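Local coordinates for protein putative malic enzyme ((S)-malate:NAD+ oxidoreductase (decarboxylating)) (Streptococcus pyogenes, PDB 2A9F) that probably catalyses the NAD-dependent oxidative decarboxylation of (S)-malate, assisted by a divalent metal cation such as magnesium or manganese, at residues 76-81 with 89-94; 321-326 with 363-368; 27-30 with 34-37. All coordinates share one frame; numbering follows the deposited sequence.

Contact 1 of 3, residues 76-81 with 89-94; sequences AVLGLG and MPVMEG
Val77 opens a type II' beta turn that faces Val91 on the helix 85-102, with 7.5 Å between the CA atoms of Val77 and Val91. The turn closes through the backbone hydrogen bond from Leu80 N to Val77 O (3.0 Å), and Leu78, its second residue, adopts the positive phi (44°) that this class of turn requires. The helix is kinked at Pro90 and Val91, whose nitrogens make no bond to the preceding turn, and it regains the regular pattern with Glu93 N bonded to Met89 O.

Val91 points at the turn and spreads its two methyls between two partners. Its CG1, anti to the backbone N (chi1 176°), meets Leu78 CD1 tip to tip at 3.4 Å. The other branch, CG2, lies 3.6 Å from Leu78 CD2 and 3.7 Å from Val77 CG1, and here the two valines slide past each other in opposite directions.

Leu78 also donates its backbone N-H to Asp138 OD2, and Asp138 is a ligand of the bound magnesium ion together with Glu137 and Asp163. Val91 further packs on Ser48 of the second subunit. The chemistry across the contact is wholly apolar, yet the Leu78 side chain comes within about 5 Å of the magnesium: branched carbons join turn to helix, while a backbone amide from the same turn probably helps to hold a first-shell carboxylate.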
# COMPACT_ATOMS: atom_id res chain seq x y z
N ALA A 76 17.45 -6.05 6.15
CA ALA A 76 18.60 -5.14 6.17
C ALA A 76 18.25 -3.71 6.57
O ALA A 76 18.73 -2.74 5.98
CB ALA A 76 19.29 -5.15 4.81
N VAL A 77 17.41 -3.58 7.59
CA VAL A 77 17.01 -2.27 8.07
C VAL A 77 18.18 -1.47 8.67
O VAL A 77 18.79 -1.89 9.65
CB VAL A 77 15.91 -2.40 9.13
CG1 VAL A 77 15.39 -1.01 9.50
CG2 VAL A 77 14.80 -3.30 8.62
N LEU A 78 18.46 -0.32 8.06
CA LEU A 78 19.53 0.59 8.50
C LEU A 78 20.87 -0.06 8.88
O LEU A 78 21.50 -0.75 8.07
CB LEU A 78 19.01 1.44 9.67
CG LEU A 78 18.27 2.77 9.42
CD1 LEU A 78 17.47 2.69 8.14
CD2 LEU A 78 17.35 3.08 10.61
N GLY A 79 21.32 0.19 10.11
CA GLY A 79 22.57 -0.35 10.59
C GLY A 79 22.30 -1.43 11.62
O GLY A 79 23.19 -1.83 12.37
N LEU A 80 21.06 -1.88 11.66
CA LEU A 80 20.64 -2.94 12.57
C LEU A 80 20.79 -4.22 11.75
O LEU A 80 21.81 -4.40 11.07
CB LEU A 80 19.19 -2.71 12.99
CG LEU A 80 18.94 -1.33 13.61
CD1 LEU A 80 17.45 -1.12 13.83
CD2 LEU A 80 19.69 -1.21 14.94
N GLY A 81 19.81 -5.11 11.79
CA GLY A 81 19.93 -6.33 11.00
C GLY A 81 18.59 -6.89 10.59
O GLY A 81 17.59 -6.19 10.63
N MET A 89 8.97 -1.13 9.59
CA MET A 89 7.96 -0.13 9.27
C MET A 89 8.32 1.33 9.63
O MET A 89 8.18 2.22 8.80
CB MET A 89 6.62 -0.54 9.89
CG MET A 89 5.39 -0.03 9.13
SD MET A 89 4.99 -0.81 7.54
CE MET A 89 6.38 -0.55 6.64
N PRO A 90 8.81 1.58 10.87
CA PRO A 90 9.18 2.95 11.26
C PRO A 90 10.11 3.59 10.23
O PRO A 90 9.97 4.77 9.92
CB PRO A 90 9.87 2.76 12.61
CG PRO A 90 9.17 1.60 13.16
CD PRO A 90 9.07 0.65 11.98
N VAL A 91 11.04 2.80 9.71
CA VAL A 91 11.99 3.30 8.72
C VAL A 91 11.37 3.49 7.33
O VAL A 91 11.64 4.47 6.64
CB VAL A 91 13.21 2.37 8.61
CG1 VAL A 91 14.14 2.84 7.50
CG2 VAL A 91 13.94 2.32 9.93
N MET A 92 10.52 2.56 6.92
CA MET A 92 9.88 2.66 5.61
C MET A 92 8.87 3.81 5.59
O MET A 92 8.70 4.50 4.58
CB MET A 92 9.22 1.33 5.25
CG MET A 92 10.18 0.13 5.36
SD MET A 92 11.66 0.39 4.38
CE MET A 92 12.89 0.37 5.60
N GLU A 93 8.19 4.05 6.69
CA GLU A 93 7.25 5.15 6.64
C GLU A 93 8.00 6.47 6.83
O GLU A 93 7.53 7.52 6.40
CB GLU A 93 6.10 4.95 7.63
CG GLU A 93 6.46 4.77 9.07
CD GLU A 93 5.25 4.26 9.87
OE1 GLU A 93 4.84 3.09 9.66
OE2 GLU A 93 4.72 5.03 10.69
N GLY A 94 9.18 6.40 7.44
CA GLY A 94 9.97 7.60 7.60
C GLY A 94 10.45 7.96 6.21
O GLY A 94 10.43 9.11 5.77

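Contact 2 of 3, residues 321-326 with 363-368; sequences NVLAFP and TTNIIP
Leu323 carries this contact almost alone, laying its two methyls against a row of oxygens, Thr364 OG1, Asn365 O and Ile366 O. Its CG stands anti to the carbonyl carbon (chi1 -54°), which directs the fork of methyls at the loop 363-368. Branch CD1 comes to 3.2 Å from the hydroxyl Thr364 OG1 and 3.5 Å from the carbonyl oxygen Asn365 O. Branch CD2 lies 3.4 Å from Asn365 O and 3.5 Å from Ile366 O, so both methyls share the Asn365 carbonyl as a neighbour. Thr364 meets the leucine obliquely with OG1 extended opposite its backbone N (chi1 -172°), a setting that leaves its methyl CG2 in the crowded position between N and carbonyl carbon. No hydrogen bond crosses the contact.

The segments belong to the NAD-binding domain of the malic enzymes, a Rossmann-type fold. Residues 321-323 form a 3-10 turn, fastened by Ala324 N to Asn321 O (2.8 Å), and Ala324 then takes the N-cap position of helix 325-335. Leu323 follows three residues after Asn320, which is predicted to bind (S)-malate; the side chains of Leu323 and Asn320 lie about 4 Å apart.

Ile352 of helix 342-354 touches both Leu323 and Asn365, bringing an apolar surface to a leucine otherwise met by oxygens across the contact. On the other segment, Ile366 and Ile367 pack against Lys33 of the second subunit. Farther along the first segment, the Phe325 ring meets that of Phe99 with the planes inclined at about 50°, joining the start of helix 325-335 to helix 85-102.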
# COMPACT_ATOMS: atom_id res chain seq x y z
N ASN A 321 21.81 9.58 0.56
CA ASN A 321 20.72 9.16 -0.30
C ASN A 321 19.68 10.23 -0.58
O ASN A 321 19.21 10.38 -1.71
CB ASN A 321 20.00 7.98 0.35
CG ASN A 321 20.05 6.74 -0.48
OD1 ASN A 321 19.71 6.78 -1.66
ND2 ASN A 321 20.49 5.62 0.11
N VAL A 322 19.33 10.95 0.46
CA VAL A 322 18.31 11.98 0.40
C VAL A 322 18.29 12.89 -0.83
O VAL A 322 17.23 13.13 -1.40
CB VAL A 322 18.36 12.79 1.68
CG1 VAL A 322 17.21 13.74 1.71
CG2 VAL A 322 18.29 11.86 2.87
N LEU A 323 19.45 13.37 -1.26
CA LEU A 323 19.54 14.24 -2.43
C LEU A 323 19.22 13.55 -3.75
O LEU A 323 19.30 14.17 -4.80
CB LEU A 323 20.95 14.81 -2.55
CG LEU A 323 21.48 15.52 -1.32
CD1 LEU A 323 22.99 15.62 -1.41
CD2 LEU A 323 20.83 16.88 -1.22
N ALA A 324 18.87 12.26 -3.70
CA ALA A 324 18.60 11.55 -4.94
C ALA A 324 17.25 10.88 -5.12
O ALA A 324 16.59 11.12 -6.13
CB ALA A 324 19.72 10.53 -5.21
N PHE A 325 16.82 10.05 -4.18
CA PHE A 325 15.56 9.35 -4.39
C PHE A 325 14.31 10.20 -4.57
O PHE A 325 13.36 9.78 -5.22
CB PHE A 325 15.33 8.25 -3.33
CG PHE A 325 15.15 8.75 -1.93
CD1 PHE A 325 13.91 9.21 -1.49
CD2 PHE A 325 16.20 8.68 -1.01
CE1 PHE A 325 13.72 9.57 -0.15
CE2 PHE A 325 16.03 9.04 0.31
CZ PHE A 325 14.78 9.49 0.75
N PRO A 326 14.29 11.41 -4.00
CA PRO A 326 13.07 12.19 -4.21
C PRO A 326 12.95 12.65 -5.66
O PRO A 326 11.99 12.32 -6.35
CB PRO A 326 13.24 13.36 -3.24
CG PRO A 326 14.00 12.75 -2.13
CD PRO A 326 15.04 11.93 -2.85
N THR A 363 30.91 20.50 -1.61
CA THR A 363 30.73 20.08 -2.99
C THR A 363 29.37 19.43 -3.21
O THR A 363 28.93 19.26 -4.34
CB THR A 363 31.84 19.09 -3.43
OG1 THR A 363 32.11 18.16 -2.37
CG2 THR A 363 33.11 19.85 -3.78
N THR A 364 28.71 19.05 -2.13
CA THR A 364 27.39 18.44 -2.22
C THR A 364 26.39 19.41 -1.59
O THR A 364 26.56 19.87 -0.46
CB THR A 364 27.33 17.08 -1.50
OG1 THR A 364 26.08 16.45 -1.79
CG2 THR A 364 27.44 17.25 0.02
N ASN A 365 25.34 19.72 -2.33
CA ASN A 365 24.32 20.64 -1.86
C ASN A 365 23.55 20.15 -0.65
O ASN A 365 23.38 18.95 -0.43
CB ASN A 365 23.35 20.92 -2.99
CG ASN A 365 23.05 19.68 -3.76
OD1 ASN A 365 23.96 19.02 -4.26
ND2 ASN A 365 21.77 19.35 -3.87
N ILE A 366 23.06 21.13 0.12
CA ILE A 366 22.29 20.90 1.34
C ILE A 366 20.83 20.63 0.94
O ILE A 366 20.58 20.19 -0.17
CB ILE A 366 22.40 22.16 2.23
CG1 ILE A 366 21.78 21.92 3.60
CG2 ILE A 366 21.78 23.35 1.51
CD1 ILE A 366 21.97 23.10 4.56
N ILE A 367 19.88 20.88 1.83
CA ILE A 367 18.47 20.65 1.49
C ILE A 367 17.68 21.95 1.33
O ILE A 367 16.84 22.29 2.17
CB ILE A 367 17.80 19.76 2.54
CG1 ILE A 367 18.05 20.32 3.95
CG2 ILE A 367 18.30 18.33 2.39
CD1 ILE A 367 17.20 19.68 5.05
N PRO A 368 17.94 22.69 0.24
CA PRO A 368 17.28 23.95 -0.05
C PRO A 368 15.88 23.78 -0.63
O PRO A 368 15.25 22.73 -0.47
CB PRO A 368 18.23 24.61 -1.04
CG PRO A 368 18.66 23.45 -1.86
CD PRO A 368 18.95 22.39 -0.80

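Contact 3 of 3, residues 27-30 with 34-37; sequences KVDI and HDLS
Asp29 and Asp35 bring like charges together, with OD1 of Asp29 3.7 Å from OD1 of Asp35. The side chains cross at a slant, although the carboxylate planes are only 18° apart. Such closeness would tend to favour protonation of one group; a weak hydrogen bond from Lys31 N to Asp35 OD1 may offset part of the repulsion.

Van der Waals contact supplies the rest. The methylene Asp35 CB rests 3.6 Å from Asp29 O and equally close to Ile30 CA, so the aspartate lies against the backbone of the loop. Leu36 CD2 reaches to 3.7 Å from Ile30 O.

No hydrogen bond joins the two segments directly; those nearby lie within the helix or come from the linking residues. Ser37 OG donates to His34 O (2.6 Å) from above the carbonyl plane, 37° out of it, folding the serine back on its own helix; Thr32 OG1 bonds to the backbone N of Asp35.

On the second subunit, Leu98 receives Leu36 and Ala101 receives Ile30. The whole is a strand-loop-helix connection, in which the chain leaving strand 22-26 folds back on the first turn of helix 33-39, just ahead of Tyr40, the predicted proton donor.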
# COMPACT_ATOMS: atom_id res chain seq x y z
N LYS A 27 -8.33 13.88 -1.19
CA LYS A 27 -8.10 15.21 -1.72
C LYS A 27 -9.30 15.66 -2.51
O LYS A 27 -9.27 16.66 -3.23
CB LYS A 27 -6.83 15.25 -2.59
CG LYS A 27 -6.69 14.16 -3.65
CD LYS A 27 -5.26 14.20 -4.22
CE LYS A 27 -5.02 13.13 -5.27
NZ LYS A 27 -3.69 13.30 -5.93
N VAL A 28 -10.38 14.92 -2.31
CA VAL A 28 -11.67 15.13 -2.95
C VAL A 28 -12.75 15.33 -1.87
O VAL A 28 -12.57 14.94 -0.72
CB VAL A 28 -12.01 13.91 -3.85
CG1 VAL A 28 -13.49 13.66 -3.92
CG2 VAL A 28 -11.44 14.14 -5.23
N ASP A 29 -13.88 15.94 -2.23
CA ASP A 29 -14.95 16.16 -1.31
C ASP A 29 -15.64 14.86 -0.94
O ASP A 29 -15.90 14.05 -1.83
CB ASP A 29 -15.89 17.16 -1.96
CG ASP A 29 -15.93 18.45 -1.15
OD1 ASP A 29 -15.96 18.37 0.09
OD2 ASP A 29 -15.92 19.54 -1.76
N ILE A 30 -15.94 14.62 0.33
CA ILE A 30 -16.59 13.37 0.73
C ILE A 30 -17.47 13.42 1.98
O ILE A 30 -17.68 12.39 2.61
CB ILE A 30 -15.55 12.25 1.00
CG1 ILE A 30 -14.39 12.81 1.81
CG2 ILE A 30 -15.08 11.60 -0.30
CD1 ILE A 30 -13.35 11.80 2.11
N HIS A 34 -24.18 13.58 -1.74
CA HIS A 34 -23.90 14.06 -3.09
C HIS A 34 -22.43 13.82 -3.38
O HIS A 34 -22.05 13.46 -4.49
CB HIS A 34 -24.23 15.55 -3.22
CG HIS A 34 -24.08 16.09 -4.61
ND1 HIS A 34 -23.27 17.16 -4.91
CD2 HIS A 34 -24.65 15.70 -5.78
CE1 HIS A 34 -23.34 17.41 -6.21
NE2 HIS A 34 -24.17 16.54 -6.76
N ASP A 35 -21.60 14.02 -2.36
CA ASP A 35 -20.18 13.80 -2.55
C ASP A 35 -19.88 12.31 -2.78
O ASP A 35 -19.07 11.97 -3.64
CB ASP A 35 -19.41 14.32 -1.34
CG ASP A 35 -19.39 15.85 -1.26
OD1 ASP A 35 -19.07 16.40 -0.18
OD2 ASP A 35 -19.67 16.51 -2.29
N LEU A 36 -20.54 11.43 -2.06
CA LEU A 36 -20.28 10.00 -2.20
C LEU A 36 -20.79 9.42 -3.51
O LEU A 36 -20.36 8.34 -3.93
CB LEU A 36 -20.89 9.22 -1.04
CG LEU A 36 -20.64 9.71 0.38
CD1 LEU A 36 -21.59 8.97 1.31
CD2 LEU A 36 -19.19 9.51 0.80
N SER A 37 -21.73 10.12 -4.15
CA SER A 37 -22.27 9.63 -5.40
C SER A 37 -21.32 9.95 -6.54
O SER A 37 -21.47 9.47 -7.66
CB SER A 37 -23.65 10.23 -5.67
OG SER A 37 -23.64 11.65 -5.57

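Contact 1 is buried, contact 2 partly buried, and contact 3 lies at the surface, its centre about 38 Å from that of the chain. Contacts 1 and 3 both belong to the N-terminal domain yet have centres about 36 Å apart; contact 2 belongs to the NAD-binding domain, and its nearest atoms come within about 7 Å of contact 1. None touches another, but helix 85-102 links them: it forms one side of contact 1, packs on residues 321-326, and through its copy in the second subunit meets contact 3. The chemistry differs in step with burial here: methyl meets methyl in contact 1 and oxygen in contact 2, while neighbouring carboxylates distinguish contact 3.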